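Local coordinates for protein tail lysozyme, putative (Geobacter sulfurreducens, PDB 2IA7) that is of unknown function but probably acts as a baseplate wedge component of a phage-tail-like assembly, as gp25 relatives do, at residues A[31-43]-A[113-126]. Sequence-based numbering, arbitrary orientation.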
loop_
_atom_site.group_PDB
_atom_site.type_symbol
_atom_site.label_atom_id
_atom_site.label_comp_id
_atom_site.label_asym_id
_atom_site.label_seq_id
_atom_site.Cartn_x
_atom_site.Cartn_y
_atom_site.Cartn_z
ATOM N N GLU A 31 1.922 -15.353 -6.694
ATOM C CA GLU A 31 1.104 -14.198 -7.155
ATOM C C GLU A 31 0.090 -13.759 -6.098
ATOM O O GLU A 31 -0.044 -12.588 -5.781
ATOM C CB GLU A 31 0.372 -14.567 -8.433
ATOM C CG GLU A 31 1.321 -14.702 -9.623
ATOM C CD GLU A 31 1.961 -16.101 -9.801
ATOM O OE1 GLU A 31 1.866 -16.986 -8.920
ATOM O OE2 GLU A 31 2.559 -16.268 -10.860
ATOM N N GLU A 32 -0.569 -14.726 -5.499
ATOM C CA GLU A 32 -1.560 -14.463 -4.485
ATOM C C GLU A 32 -0.893 -14.106 -3.195
ATOM O O GLU A 32 -1.364 -13.207 -2.494
ATOM C CB GLU A 32 -2.466 -15.672 -4.283
ATOM C CG GLU A 32 -3.190 -16.127 -5.596
ATOM C CD GLU A 32 -3.660 -17.593 -5.587
ATOM O OE1 GLU A 32 -4.801 -17.812 -5.106
ATOM O OE2 GLU A 32 -2.904 -18.503 -6.063
ATOM N N ASP A 33 0.188 -14.771 -2.829
ATOM C CA ASP A 33 0.957 -14.381 -1.637
ATOM C C ASP A 33 1.498 -12.952 -1.730
ATOM O O ASP A 33 1.537 -12.278 -0.744
ATOM C CB ASP A 33 2.106 -15.342 -1.419
ATOM C CG ASP A 33 2.804 -15.137 -0.087
ATOM O OD1 ASP A 33 2.178 -15.386 0.961
ATOM O OD2 ASP A 33 3.976 -14.753 -0.056
ATOM N N ILE A 34 1.931 -12.531 -2.925
ATOM C CA ILE A 34 2.401 -11.169 -3.172
ATOM C C ILE A 34 1.294 -10.162 -2.958
ATOM O O ILE A 34 1.491 -9.127 -2.310
ATOM C CB ILE A 34 2.995 -11.067 -4.584
ATOM C CG1 ILE A 34 4.344 -11.778 -4.589
ATOM C CG2 ILE A 34 3.156 -9.585 -5.011
ATOM C CD1 ILE A 34 4.888 -11.976 -5.997
ATOM N N ALA A 35 0.102 -10.428 -3.514
ATOM C CA ALA A 35 -1.026 -9.514 -3.329
ATOM C C ALA A 35 -1.381 -9.372 -1.852
ATOM O O ALA A 35 -1.529 -8.266 -1.339
ATOM C CB ALA A 35 -2.230 -9.979 -4.117
ATOM N N GLU A 36 -1.373 -10.497 -1.143
ATOM C CA GLU A 36 -1.611 -10.474 0.298
ATOM C C GLU A 36 -0.528 -9.700 1.050
ATOM O O GLU A 36 -0.818 -8.937 1.946
ATOM C CB GLU A 36 -1.730 -11.898 0.807
ATOM C CG GLU A 36 -2.125 -12.001 2.244
ATOM C CD GLU A 36 -2.210 -13.444 2.685
ATOM O OE1 GLU A 36 -1.170 -13.992 3.046
ATOM O OE2 GLU A 36 -3.313 -14.018 2.634
ATOM N N SER A 37 0.713 -9.938 0.675
ATOM C CA SER A 37 1.858 -9.237 1.257
ATOM C C SER A 37 1.759 -7.701 1.092
ATOM O O SER A 37 1.945 -6.950 2.052
ATOM C CB SER A 37 3.176 -9.735 0.652
ATOM O OG SER A 37 4.253 -8.943 1.144
ATOM N N ILE A 38 1.428 -7.255 -0.111
ATOM C CA ILE A 38 1.171 -5.861 -0.376
ATOM C C ILE A 38 0.114 -5.316 0.594
ATOM O O ILE A 38 0.335 -4.295 1.252
ATOM C CB ILE A 38 0.725 -5.591 -1.814
ATOM C CG1 ILE A 38 1.906 -5.846 -2.768
ATOM C CG2 ILE A 38 0.299 -4.153 -1.979
ATOM C CD1 ILE A 38 1.469 -5.926 -4.254
ATOM N N ARG A 39 -0.954 -6.040 0.761
ATOM C CA ARG A 39 -1.998 -5.577 1.660
ATOM C C ARG A 39 -1.558 -5.541 3.101
ATOM O O ARG A 39 -1.967 -4.674 3.862
ATOM C CB ARG A 39 -3.269 -6.411 1.491
ATOM C CG ARG A 39 -3.909 -6.288 0.109
ATOM C CD ARG A 39 -5.215 -7.056 -0.029
ATOM N NE ARG A 39 -5.159 -8.515 0.127
ATOM C CZ ARG A 39 -5.063 -9.423 -0.854
ATOM N NH1 ARG A 39 -5.114 -9.099 -2.137
ATOM N NH2 ARG A 39 -5.086 -10.704 -0.515
ATOM N N ILE A 40 -0.790 -6.550 3.521
ATOM C CA ILE A 40 -0.226 -6.583 4.882
ATOM C C ILE A 40 0.673 -5.410 5.132
ATOM O O ILE A 40 0.545 -4.726 6.138
ATOM C CB ILE A 40 0.518 -7.892 5.164
ATOM C CG1 ILE A 40 -0.458 -9.072 5.205
ATOM C CG2 ILE A 40 1.275 -7.850 6.450
ATOM C CD1 ILE A 40 0.228 -10.425 5.078
ATOM N N ILE A 41 1.578 -5.159 4.211
ATOM C CA ILE A 41 2.524 -4.071 4.379
ATOM C C ILE A 41 1.859 -2.717 4.513
ATOM O O ILE A 41 2.152 -1.959 5.422
ATOM C CB ILE A 41 3.534 -4.029 3.201
ATOM C CG1 ILE A 41 4.382 -5.289 3.196
ATOM C CG2 ILE A 41 4.410 -2.752 3.254
ATOM C CD1 ILE A 41 4.945 -5.627 1.850
ATOM N N LEU A 42 0.899 -2.428 3.619
ATOM C CA LEU A 42 0.243 -1.099 3.588
ATOM C C LEU A 42 -0.682 -0.950 4.823
ATOM O O LEU A 42 -0.896 0.148 5.315
ATOM C CB LEU A 42 -0.480 -0.843 2.286
ATOM C CG LEU A 42 0.382 -0.900 1.023
ATOM C CD1 LEU A 42 -0.429 -0.569 -0.224
ATOM C CD2 LEU A 42 1.623 0.016 1.215
ATOM N N GLY A 43 -1.220 -2.073 5.296
ATOM C CA GLY A 43 -2.137 -2.044 6.444
ATOM C C GLY A 43 -1.495 -2.102 7.814
ATOM O O GLY A 43 -2.217 -2.140 8.828
ATOM N N TYR A 113 2.026 -3.355 -10.879
ATOM C CA TYR A 113 3.301 -3.932 -10.595
ATOM C C TYR A 113 3.569 -5.158 -11.460
ATOM O O TYR A 113 2.661 -5.755 -12.022
ATOM C CB TYR A 113 3.405 -4.250 -9.115
ATOM C CG TYR A 113 2.440 -5.303 -8.615
ATOM C CD1 TYR A 113 2.775 -6.687 -8.621
ATOM C CD2 TYR A 113 1.173 -4.954 -8.115
ATOM C CE1 TYR A 113 1.880 -7.636 -8.133
ATOM C CE2 TYR A 113 0.296 -5.900 -7.632
ATOM C CZ TYR A 113 0.653 -7.241 -7.605
ATOM O OH TYR A 113 -0.252 -8.165 -7.156
ATOM N N ARG A 114 4.845 -5.473 -11.568
ATOM C CA ARG A 114 5.371 -6.643 -12.308
ATOM C C ARG A 114 5.930 -7.650 -11.300
ATOM O O ARG A 114 6.691 -7.302 -10.394
ATOM C CB ARG A 114 6.487 -6.197 -13.270
ATOM C CG ARG A 114 7.091 -7.306 -14.081
ATOM C CD ARG A 114 8.144 -6.753 -15.040
ATOM N NE ARG A 114 9.280 -6.251 -14.306
ATOM C CZ ARG A 114 10.359 -6.950 -13.960
ATOM N NH1 ARG A 114 10.496 -8.210 -14.304
ATOM N NH2 ARG A 114 11.311 -6.371 -13.255
ATOM N N VAL A 115 5.481 -8.902 -11.365
ATOM C CA VAL A 115 6.069 -9.980 -10.591
ATOM C C VAL A 115 7.324 -10.420 -11.279
ATOM O O VAL A 115 7.294 -10.814 -12.429
ATOM C CB VAL A 115 5.083 -11.155 -10.412
ATOM C CG1 VAL A 115 5.759 -12.326 -9.705
ATOM C CG2 VAL A 115 3.889 -10.667 -9.555
ATOM N N ARG A 116 8.446 -10.262 -10.598
ATOM C CA ARG A 116 9.747 -10.443 -11.230
ATOM C C ARG A 116 9.927 -11.874 -11.699
ATOM O O ARG A 116 10.529 -12.113 -12.763
ATOM C CB ARG A 116 10.899 -10.040 -10.267
ATOM C CG ARG A 116 10.925 -8.573 -9.931
ATOM C CD ARG A 116 11.968 -8.300 -8.835
ATOM N NE ARG A 116 11.894 -6.936 -8.318
ATOM C CZ ARG A 116 12.348 -5.867 -8.957
ATOM N NH1 ARG A 116 12.931 -6.001 -10.140
ATOM N NH2 ARG A 116 12.182 -4.657 -8.430
ATOM N N SER A 117 9.465 -12.855 -10.929
ATOM C CA SER A 117 9.650 -14.291 -11.293
ATOM C C SER A 117 8.925 -14.788 -12.569
ATOM O O SER A 117 9.343 -15.755 -13.168
ATOM C CB SER A 117 9.242 -15.236 -10.165
ATOM O OG SER A 117 7.869 -15.160 -9.865
ATOM N N THR A 118 7.883 -14.095 -12.975
ATOM C CA THR A 118 7.074 -14.420 -14.125
ATOM C C THR A 118 6.984 -13.338 -15.201
ATOM O O THR A 118 6.449 -13.616 -16.274
ATOM C CB THR A 118 5.639 -14.700 -13.705
ATOM O OG1 THR A 118 5.111 -13.492 -13.095
ATOM C CG2 THR A 118 5.553 -15.888 -12.723
ATOM N N ASN A 119 7.484 -12.139 -14.909
ATOM C CA ASN A 119 7.292 -10.968 -15.760
ATOM C C ASN A 119 5.834 -10.687 -16.097
ATOM O O ASN A 119 5.546 -10.080 -17.097
ATOM C CB ASN A 119 8.137 -11.078 -17.025
ATOM C CG ASN A 119 9.581 -10.693 -16.780
ATOM O OD1 ASN A 119 9.837 -9.681 -16.151
ATOM N ND2 ASN A 119 10.538 -11.517 -17.247
ATOM N N THR A 120 4.915 -11.078 -15.228
ATOM C CA THR A 120 3.496 -10.803 -15.441
ATOM C C THR A 120 3.070 -9.595 -14.635
ATOM O O THR A 120 3.537 -9.384 -13.553
ATOM C CB THR A 120 2.605 -11.980 -15.038
ATOM O OG1 THR A 120 3.035 -13.155 -15.731
ATOM C CG2 THR A 120 1.176 -11.689 -15.408
ATOM N N ARG A 121 2.169 -8.827 -15.197
ATOM C CA ARG A 121 1.692 -7.599 -14.601
ATOM C C ARG A 121 0.357 -7.795 -13.933
ATOM O O ARG A 121 -0.495 -8.510 -14.435
ATOM C CB ARG A 121 1.646 -6.496 -15.657
ATOM C CG ARG A 121 3.028 -6.265 -16.248
ATOM C CD ARG A 121 3.111 -5.126 -17.197
ATOM N NE ARG A 121 4.519 -4.808 -17.405
ATOM C CZ ARG A 121 4.974 -3.669 -17.916
ATOM N NH1 ARG A 121 4.140 -2.707 -18.310
ATOM N NH2 ARG A 121 6.286 -3.498 -18.016
ATOM N N PHE A 122 0.205 -7.111 -12.789
ATOM C CA PHE A 122 -1.010 -7.150 -12.022
ATOM C C PHE A 122 -1.370 -5.748 -11.564
ATOM O O PHE A 122 -0.527 -4.843 -11.540
ATOM C CB PHE A 122 -0.857 -8.074 -10.803
ATOM C CG PHE A 122 -0.660 -9.453 -11.151
ATOM C CD1 PHE A 122 -1.726 -10.278 -11.336
ATOM C CD2 PHE A 122 0.606 -9.943 -11.289
ATOM C CE1 PHE A 122 -1.521 -11.584 -11.687
ATOM C CE2 PHE A 122 0.814 -11.212 -11.631
ATOM C CZ PHE A 122 -0.220 -12.047 -11.815
ATOM N N ASN A 123 -2.636 -5.579 -11.202
ATOM C CA ASN A 123 -3.139 -4.341 -10.618
ATOM C C ASN A 123 -3.709 -4.669 -9.248
ATOM O O ASN A 123 -4.237 -5.775 -9.017
ATOM C CB ASN A 123 -4.216 -3.739 -11.515
ATOM C CG ASN A 123 -4.531 -2.272 -11.155
ATOM O OD1 ASN A 123 -3.699 -1.385 -11.361
ATOM N ND2 ASN A 123 -5.762 -2.030 -10.662
ATOM N N LEU A 124 -3.609 -3.729 -8.302
ATOM C CA LEU A 124 -4.204 -3.881 -7.015
ATOM C C LEU A 124 -4.650 -2.513 -6.570
ATOM O O LEU A 124 -3.924 -1.549 -6.764
ATOM C CB LEU A 124 -3.146 -4.393 -6.035
ATOM C CG LEU A 124 -3.554 -4.752 -4.625
ATOM C CD1 LEU A 124 -2.729 -5.921 -4.052
ATOM C CD2 LEU A 124 -3.365 -3.493 -3.740
ATOM N N VAL A 125 -5.849 -2.436 -6.008
ATOM C CA VAL A 125 -6.403 -1.200 -5.514
ATOM C C VAL A 125 -6.442 -1.318 -4.000
ATOM O O VAL A 125 -7.113 -2.205 -3.465
ATOM C CB VAL A 125 -7.802 -0.939 -6.061
ATOM C CG1 VAL A 125 -8.382 0.343 -5.475
ATOM C CG2 VAL A 125 -7.775 -0.882 -7.617
ATOM N N TYR A 126 -5.722 -0.453 -3.302
ATOM C CA TYR A 126 -5.641 -0.508 -1.859
ATOM C C TYR A 126 -6.423 0.659 -1.255
ATOM O O TYR A 126 -6.061 1.818 -1.484
ATOM C CB TYR A 126 -4.188 -0.477 -1.362
ATOM C CG TYR A 126 -4.162 -0.823 0.098
ATOM C CD1 TYR A 126 -4.262 -2.141 0.529
ATOM C CD2 TYR A 126 -4.095 0.184 1.051
ATOM C CE1 TYR A 126 -4.327 -2.462 1.904
ATOM C CE2 TYR A 126 -4.168 -0.133 2.411
ATOM C CZ TYR A 126 -4.290 -1.439 2.815
ATOM O OH TYR A 126 -4.318 -1.633 4.179
HETATM O O HOH W 1 0.274 -10.674 -7.693
HETATM O O HOH W 2 2.085 -14.870 -13.108
HETATM O O HOH W 3 -4.412 -4.280 4.770
#
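From Ala-35 beside Leu-124 to Arg-39 beside Tyr-126, helix 31-42 runs along strand 120-126, its axis 10.0 Å away and inclined by 26°. The two strand segments, 113-115 and 120-126, form the end of a beta hairpin, and the helix packs on one face of it. Ile-34, Ile-38 and Leu-42 give the buried apolar row on the helix. Ile-38 CD1 sits over one face of the Tyr-113 ring, 3.9 Å from its centroid, a CH-pi contact. The other branch of Ile-38, CG2, meets the methyls of Leu-124 tip to tip. Ile-34 CD1 rests 3.8 Å from Val-115 CG1. Glu-31 CG lies 3.8 Å from Phe-122 CZ, while Glu-31 OE1 bonds to Ser-29. At the far end Leu-42 and Tyr-126 lie alongside each other, running opposite ways. Leu-42 CB lies over the Tyr-126 ring, 3.8 Å from its centroid, and CD1 reaches CG of the same ring. Tyr-126 CG stands anti to the backbone N (chi1 -168°), which carries the ring along the last helical turn to Gly-43. Tyr-126 OH approaches Gly-43 CA to 3.2 Å. Leu-83 of helix 69-86 touches both Ile-38 and Leu-42, so the seam continues into the core between sheet and helices.

No direct hydrogen bond joins the segments. One water donates to Glu-31 O and lies 2.6 Å from Tyr-113 OH. Another donates to Arg-39 O and lies 2.7 Å from Tyr-126 OH. A third donates to Glu-31 OE2 and is weakly bonded to Thr-120 OG1. A leucine in place of Tyr-126 would probably leave the water on Arg-39 O without its hydroxyl partner and Leu-42 without its aromatic face. The contact is therefore mainly apolar, with water-mediated polar links at the two tyrosines and at Glu-31.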